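Local coordinates for protein ATPase associated with various cellular activities, AAA_5 (Staphylothermus marinus, PDB 6N0S) that probably hydrolyses ATP through its AAA+ motor as an McrB-type restriction protein, this chain being its N-terminal EVE-like domain, of a fold related to PUA-like RNA-binding proteins, at residues Lys71-Asn84 with Phe135-Tyr149. Numbering follows the deposited sequence.
Sequences KTFIGESVLSKENN and FRLAEYRKYENPVKY
Tyr-143 lays its ring over Gly-75, whose CA stands 3.8 Å from the ring centroid in a CH-pi contact over the face. The two belong to antiparallel strands, 72-80 and 138-148, the latter one of the two outermost strands of the mixed sheet within this EVE-like chain. From CB, which sits beside Ile-74 O, the Tyr-143 side chain runs obliquely along strand 72-80 toward Glu-76: CG lies near Gly-75 CA, CD2 meets Phe-73 O at the ring edge (3.4 Å), CE2 rests by Gly-75 N, and CE1 touches Glu-76 CG. At the tip, Tyr-143 OH donates to Glu-76 OE2 (2.8 Å) on the anti side of the carboxylate, 28° out of its plane, which stands 81° from the ring. Glu-76 reaches it with CG between its own backbone N and carbonyl carbon (chi1 53°) and an extended chain beyond; Tyr-174 and His-178 also hydrogen-bond this carboxylate. The backbones of Glu-76 and Arg-141 exchange two N-H...O bonds, and a beta bulge between Glu-76 and Val-78 then shifts the register by one residue. Beyond it, Leu-79 CD2 lies over one face of the Phe-135 ring, off-centre, and CD1 packs on Phe-135 CB (3.7 Å). The Asn-84 amide holds both backbone polar groups of Arg-136: Asn-84 OD1 accepts from Arg-136 N (2.9 Å) on an in-plane lone pair, and ND2 donates to Arg-136 O (2.8 Å) and Ser-80 O. An alanine in place of Asn-84 would remove all three bonds, and the turn after strand 72-80 would probably lose its tie to Arg-136. A water bridges Ile-74 O and Tyr-143 O. Backbone bonding thus fixes the strand pairing, while the shared carboxylate of Glu-76 joins this sheet edge to helix 171-178 and probably favours its charged form.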
loop_
_atom_site.group_PDB
_atom_site.type_symbol
_atom_site.label_atom_id
_atom_site.label_comp_id
_atom_site.label_asym_id
_atom_site.label_seq_id
_atom_site.Cartn_x
_atom_site.Cartn_y
_atom_site.Cartn_z
ATOM N N LYS A 71 1.086 -14.742 -0.482
ATOM C CA LYS A 71 -0.360 -14.851 -0.297
ATOM C C LYS A 71 -0.734 -14.838 1.184
ATOM O O LYS A 71 -1.361 -15.760 1.702
ATOM C CB LYS A 71 -0.903 -16.110 -0.975
ATOM C CG LYS A 71 -0.928 -16.043 -2.495
ATOM C CD LYS A 71 -1.446 -17.338 -3.108
ATOM C CE LYS A 71 -2.258 -17.069 -4.363
ATOM N NZ LYS A 71 -3.458 -16.264 -4.022
ATOM N N THR A 72 -0.349 -13.757 1.867
ATOM C CA THR A 72 -0.713 -13.604 3.272
ATOM C C THR A 72 -0.892 -12.130 3.582
ATOM O O THR A 72 -0.289 -11.257 2.947
ATOM C CB THR A 72 0.338 -14.247 4.230
ATOM O OG1 THR A 72 1.344 -13.300 4.579
ATOM C CG2 THR A 72 1.016 -15.401 3.561
ATOM N N PHE A 73 -1.753 -11.863 4.555
ATOM C CA PHE A 73 -1.885 -10.536 5.122
ATOM C C PHE A 73 -0.949 -10.488 6.318
ATOM O O PHE A 73 -1.087 -11.296 7.238
ATOM C CB PHE A 73 -3.337 -10.257 5.516
ATOM C CG PHE A 73 -4.298 -10.423 4.379
ATOM C CD1 PHE A 73 -4.842 -11.656 4.100
ATOM C CD2 PHE A 73 -4.630 -9.360 3.583
ATOM C CE1 PHE A 73 -5.721 -11.837 3.044
ATOM C CE2 PHE A 73 -5.533 -9.523 2.508
ATOM C CZ PHE A 73 -6.046 -10.763 2.238
ATOM N N ILE A 74 -0.009 -9.552 6.317
ATOM C CA ILE A 74 1.050 -9.585 7.319
ATOM C C ILE A 74 0.868 -8.578 8.454
ATOM O O ILE A 74 1.476 -8.748 9.517
ATOM C CB ILE A 74 2.448 -9.404 6.675
ATOM C CG1 ILE A 74 2.595 -8.026 6.014
ATOM C CG2 ILE A 74 2.751 -10.578 5.712
ATOM C CD1 ILE A 74 4.064 -7.738 5.633
ATOM N N GLY A 75 0.078 -7.535 8.262
ATOM C CA GLY A 75 -0.081 -6.550 9.317
ATOM C C GLY A 75 -0.993 -5.439 8.864
ATOM O O GLY A 75 -1.535 -5.473 7.749
ATOM N N GLU A 76 -1.136 -4.435 9.726
ATOM C CA GLU A 76 -1.983 -3.307 9.381
ATOM C C GLU A 76 -1.426 -2.025 9.961
ATOM O O GLU A 76 -0.585 -2.041 10.854
ATOM C CB GLU A 76 -3.426 -3.543 9.849
ATOM C CG GLU A 76 -3.594 -3.906 11.314
ATOM C CD GLU A 76 -5.063 -3.979 11.685
ATOM O OE1 GLU A 76 -5.644 -2.897 11.957
ATOM O OE2 GLU A 76 -5.620 -5.102 11.641
ATOM N N SER A 77 -1.882 -0.907 9.408
ATOM C CA SER A 77 -1.425 0.412 9.807
ATOM C C SER A 77 -2.575 1.393 9.657
ATOM O O SER A 77 -3.691 1.019 9.287
ATOM C CB SER A 77 -0.222 0.863 8.977
ATOM O OG SER A 77 -0.600 0.940 7.632
ATOM N N VAL A 78 -2.270 2.670 9.858
ATOM C CA VAL A 78 -3.265 3.734 9.896
ATOM C C VAL A 78 -2.813 4.842 8.953
ATOM O O VAL A 78 -1.639 5.229 8.949
ATOM C CB VAL A 78 -3.456 4.277 11.334
ATOM C CG1 VAL A 78 -4.408 5.439 11.354
ATOM C CG2 VAL A 78 -3.999 3.190 12.248
ATOM N N LEU A 79 -3.737 5.327 8.139
ATOM C CA LEU A 79 -3.506 6.445 7.234
ATOM C C LEU A 79 -4.372 7.613 7.707
ATOM O O LEU A 79 -5.593 7.596 7.519
ATOM C CB LEU A 79 -3.846 6.027 5.802
ATOM C CG LEU A 79 -3.990 7.123 4.751
ATOM C CD1 LEU A 79 -2.863 7.987 4.764
ATOM C CD2 LEU A 79 -4.126 6.523 3.351
ATOM N N SER A 80 -3.743 8.627 8.296
ATOM C CA SER A 80 -4.447 9.693 9.001
ATOM C C SER A 80 -4.213 11.031 8.322
ATOM O O SER A 80 -3.148 11.279 7.758
ATOM C CB SER A 80 -3.992 9.811 10.453
ATOM O OG SER A 80 -2.765 10.525 10.528
ATOM N N LYS A 81 -5.228 11.899 8.387
ATOM C CA LYS A 81 -5.112 13.220 7.790
ATOM C C LYS A 81 -4.050 14.048 8.489
ATOM O O LYS A 81 -3.336 14.822 7.839
ATOM C CB LYS A 81 -6.478 13.923 7.825
ATOM C CG LYS A 81 -6.686 14.948 6.696
ATOM C CD LYS A 81 -8.083 15.585 6.735
ATOM C CE LYS A 81 -9.215 14.599 6.405
ATOM N NZ LYS A 81 -10.553 15.288 6.419
ATOM N N GLU A 82 -3.920 13.869 9.807
ATOM C CA GLU A 82 -2.889 14.549 10.580
ATOM C C GLU A 82 -1.485 14.219 10.071
ATOM O O GLU A 82 -0.619 15.101 10.000
ATOM C CB GLU A 82 -3.050 14.162 12.051
ATOM C CG GLU A 82 -1.931 14.598 12.965
ATOM C CD GLU A 82 -1.515 13.487 13.922
ATOM O OE1 GLU A 82 -2.378 12.997 14.690
ATOM O OE2 GLU A 82 -0.331 13.085 13.892
ATOM N N ASN A 83 -1.226 12.962 9.713
ATOM C CA ASN A 83 0.060 12.643 9.110
ATOM C C ASN A 83 0.120 13.004 7.628
ATOM O O ASN A 83 1.159 12.789 6.986
ATOM C CB ASN A 83 0.384 11.153 9.296
ATOM C CG ASN A 83 0.509 10.732 10.771
ATOM O OD1 ASN A 83 0.092 9.632 11.159
ATOM N ND2 ASN A 83 1.112 11.588 11.587
ATOM N N ASN A 84 -0.944 13.570 7.070
ATOM C CA ASN A 84 -1.040 13.765 5.628
ATOM C C ASN A 84 -1.776 15.064 5.322
ATOM O O ASN A 84 -2.625 15.118 4.428
ATOM C CB ASN A 84 -1.750 12.585 4.955
ATOM C CG ASN A 84 -0.909 11.343 4.931
ATOM O OD1 ASN A 84 -0.023 11.209 4.089
ATOM N ND2 ASN A 84 -1.191 10.407 5.833
ATOM N N PHE A 135 1.437 8.703 0.548
ATOM C CA PHE A 135 0.786 8.819 1.841
ATOM C C PHE A 135 1.738 8.308 2.911
ATOM O O PHE A 135 2.317 7.219 2.776
ATOM C CB PHE A 135 -0.518 8.016 1.889
ATOM C CG PHE A 135 -1.586 8.531 0.962
ATOM C CD1 PHE A 135 -2.281 9.689 1.261
ATOM C CD2 PHE A 135 -1.892 7.864 -0.198
ATOM C CE1 PHE A 135 -3.276 10.161 0.441
ATOM C CE2 PHE A 135 -2.880 8.348 -1.032
ATOM C CZ PHE A 135 -3.573 9.508 -0.699
ATOM N N ARG A 136 1.882 9.071 3.987
ATOM C CA ARG A 136 2.644 8.608 5.145
ATOM C C ARG A 136 1.701 7.864 6.088
ATOM O O ARG A 136 0.683 8.421 6.502
ATOM C CB ARG A 136 3.309 9.791 5.845
ATOM C CG ARG A 136 4.480 10.368 5.063
ATOM C CD ARG A 136 4.909 11.700 5.617
ATOM N NE ARG A 136 6.354 11.872 5.543
ATOM C CZ ARG A 136 6.997 12.446 4.531
ATOM N NH1 ARG A 136 6.331 12.914 3.485
ATOM N NH2 ARG A 136 8.322 12.570 4.575
ATOM N N LEU A 137 2.040 6.612 6.405
ATOM C CA LEU A 137 1.330 5.767 7.351
ATOM C C LEU A 137 1.920 5.903 8.757
ATOM O O LEU A 137 3.020 6.422 8.952
ATOM C CB LEU A 137 1.424 4.299 6.923
ATOM C CG LEU A 137 0.903 4.021 5.506
ATOM C CD1 LEU A 137 1.191 2.585 5.113
ATOM C CD2 LEU A 137 -0.583 4.334 5.416
ATOM N N ALA A 138 1.218 5.310 9.723
ATOM C CA ALA A 138 1.626 5.313 11.121
ATOM C C ALA A 138 1.126 4.043 11.769
ATOM O O ALA A 138 0.142 3.455 11.313
ATOM C CB ALA A 138 1.053 6.497 11.893
ATOM N N GLU A 139 1.825 3.620 12.828
ATOM C CA GLU A 139 1.384 2.568 13.747
ATOM C C GLU A 139 1.351 1.199 13.110
ATOM O O GLU A 139 0.607 0.336 13.559
ATOM C CB GLU A 139 -0.002 2.875 14.340
ATOM C CG GLU A 139 -0.184 4.300 14.913
ATOM C CD GLU A 139 -1.664 4.641 15.266
ATOM O OE1 GLU A 139 -2.454 3.723 15.612
ATOM O OE2 GLU A 139 -2.044 5.836 15.181
ATOM N N TYR A 140 2.141 0.957 12.066
ATOM C CA TYR A 140 2.212 -0.391 11.513
ATOM C C TYR A 140 2.442 -1.402 12.626
ATOM O O TYR A 140 3.270 -1.194 13.510
ATOM C CB TYR A 140 3.340 -0.526 10.471
ATOM C CG TYR A 140 3.418 -1.944 9.982
ATOM C CD1 TYR A 140 2.456 -2.451 9.117
ATOM C CD2 TYR A 140 4.434 -2.803 10.410
ATOM C CE1 TYR A 140 2.500 -3.752 8.708
ATOM C CE2 TYR A 140 4.469 -4.112 9.993
ATOM C CZ TYR A 140 3.503 -4.570 9.143
ATOM O OH TYR A 140 3.514 -5.869 8.711
ATOM N N ARG A 141 1.703 -2.506 12.588
ATOM C CA ARG A 141 1.967 -3.589 13.511
ATOM C C ARG A 141 1.797 -4.891 12.756
ATOM O O ARG A 141 0.796 -5.110 12.070
ATOM C CB ARG A 141 1.042 -3.510 14.735
ATOM C CG ARG A 141 1.598 -4.170 16.023
ATOM C CD ARG A 141 2.860 -3.480 16.638
ATOM N NE ARG A 141 2.604 -2.113 17.120
ATOM C CZ ARG A 141 3.543 -1.259 17.556
ATOM N NH1 ARG A 141 4.831 -1.595 17.586
ATOM N NH2 ARG A 141 3.199 -0.046 17.966
ATOM N N LYS A 142 2.792 -5.739 12.879
ATOM C CA LYS A 142 2.832 -7.023 12.216
ATOM C C LYS A 142 1.933 -7.997 12.945
ATOM O O LYS A 142 1.958 -8.066 14.171
ATOM C CB LYS A 142 4.276 -7.543 12.197
ATOM C CG LYS A 142 4.488 -8.905 11.529
ATOM C CD LYS A 142 5.927 -9.445 11.767
ATOM C CE LYS A 142 6.138 -10.840 11.149
ATOM N NZ LYS A 142 5.708 -10.980 9.722
ATOM N N TYR A 143 1.149 -8.769 12.189
ATOM C CA TYR A 143 0.334 -9.805 12.812
ATOM C C TYR A 143 1.251 -10.878 13.393
ATOM O O TYR A 143 2.197 -11.329 12.739
ATOM C CB TYR A 143 -0.634 -10.452 11.814
ATOM C CG TYR A 143 -1.769 -9.542 11.297
ATOM C CD1 TYR A 143 -2.424 -8.662 12.142
ATOM C CD2 TYR A 143 -2.177 -9.585 9.954
ATOM C CE1 TYR A 143 -3.443 -7.836 11.675
ATOM C CE2 TYR A 143 -3.192 -8.782 9.488
ATOM C CZ TYR A 143 -3.831 -7.910 10.345
ATOM O OH TYR A 143 -4.847 -7.092 9.856
ATOM N N GLU A 144 0.927 -11.343 14.599
ATOM C CA GLU A 144 1.743 -12.390 15.200
ATOM C C GLU A 144 1.484 -13.742 14.561
ATOM O O GLU A 144 2.382 -14.587 14.527
ATOM C CB GLU A 144 1.507 -12.418 16.703
ATOM C CG GLU A 144 2.039 -11.129 17.336
ATOM C CD GLU A 144 2.443 -11.292 18.789
ATOM O OE1 GLU A 144 2.079 -12.334 19.375
ATOM O OE2 GLU A 144 3.109 -10.378 19.336
ATOM N N ASN A 145 0.293 -13.973 14.042
ATOM C CA ASN A 145 0.092 -15.083 13.113
ATOM C C ASN A 145 -0.251 -14.497 11.749
ATOM O O ASN A 145 -1.325 -13.904 11.601
ATOM C CB ASN A 145 -1.024 -16.032 13.570
ATOM C CG ASN A 145 -1.083 -16.209 15.080
ATOM O OD1 ASN A 145 -1.986 -15.697 15.766
ATOM N ND2 ASN A 145 -0.120 -16.953 15.604
ATOM N N PRO A 146 0.599 -14.630 10.737
ATOM C CA PRO A 146 0.217 -14.167 9.396
ATOM C C PRO A 146 -1.097 -14.804 8.959
ATOM O O PRO A 146 -1.328 -16.003 9.125
ATOM C CB PRO A 146 1.396 -14.597 8.514
ATOM C CG PRO A 146 2.562 -14.696 9.483
ATOM C CD PRO A 146 1.960 -15.174 10.781
ATOM N N VAL A 147 -1.978 -13.985 8.419
ATOM C CA VAL A 147 -3.258 -14.473 7.933
ATOM C C VAL A 147 -3.079 -14.953 6.496
ATOM O O VAL A 147 -2.927 -14.149 5.577
ATOM C CB VAL A 147 -4.332 -13.388 8.044
ATOM C CG1 VAL A 147 -5.652 -13.945 7.635
ATOM C CG2 VAL A 147 -4.422 -12.869 9.462
ATOM N N LYS A 148 -3.113 -16.266 6.300
ATOM C CA LYS A 148 -2.984 -16.828 4.967
ATOM C C LYS A 148 -4.267 -16.549 4.188
ATOM O O LYS A 148 -5.367 -16.526 4.754
ATOM C CB LYS A 148 -2.712 -18.342 5.029
ATOM C CG LYS A 148 -1.420 -18.801 5.766
ATOM C CD LYS A 148 -0.235 -19.006 4.797
ATOM C CE LYS A 148 1.140 -19.103 5.512
ATOM N NZ LYS A 148 1.401 -20.430 6.183
ATOM N N TYR A 149 -4.106 -16.296 2.889
ATOM C CA TYR A 149 -5.243 -16.061 2.006
ATOM C C TYR A 149 -6.284 -17.166 2.117
ATOM O O TYR A 149 -7.495 -16.901 2.177
ATOM C CB TYR A 149 -4.728 -15.953 0.574
ATOM C CG TYR A 149 -5.809 -15.999 -0.480
ATOM C CD1 TYR A 149 -6.826 -15.067 -0.493
ATOM C CD2 TYR A 149 -5.801 -16.984 -1.466
ATOM C CE1 TYR A 149 -7.825 -15.115 -1.455
ATOM C CE2 TYR A 149 -6.788 -17.044 -2.435
ATOM C CZ TYR A 149 -7.799 -16.105 -2.432
ATOM O OH TYR A 149 -8.799 -16.158 -3.398
HETATM O O HOH W 1 2.667 -11.209 9.836
HETATM O O HOH W 2 -0.859 7.916 8.919
#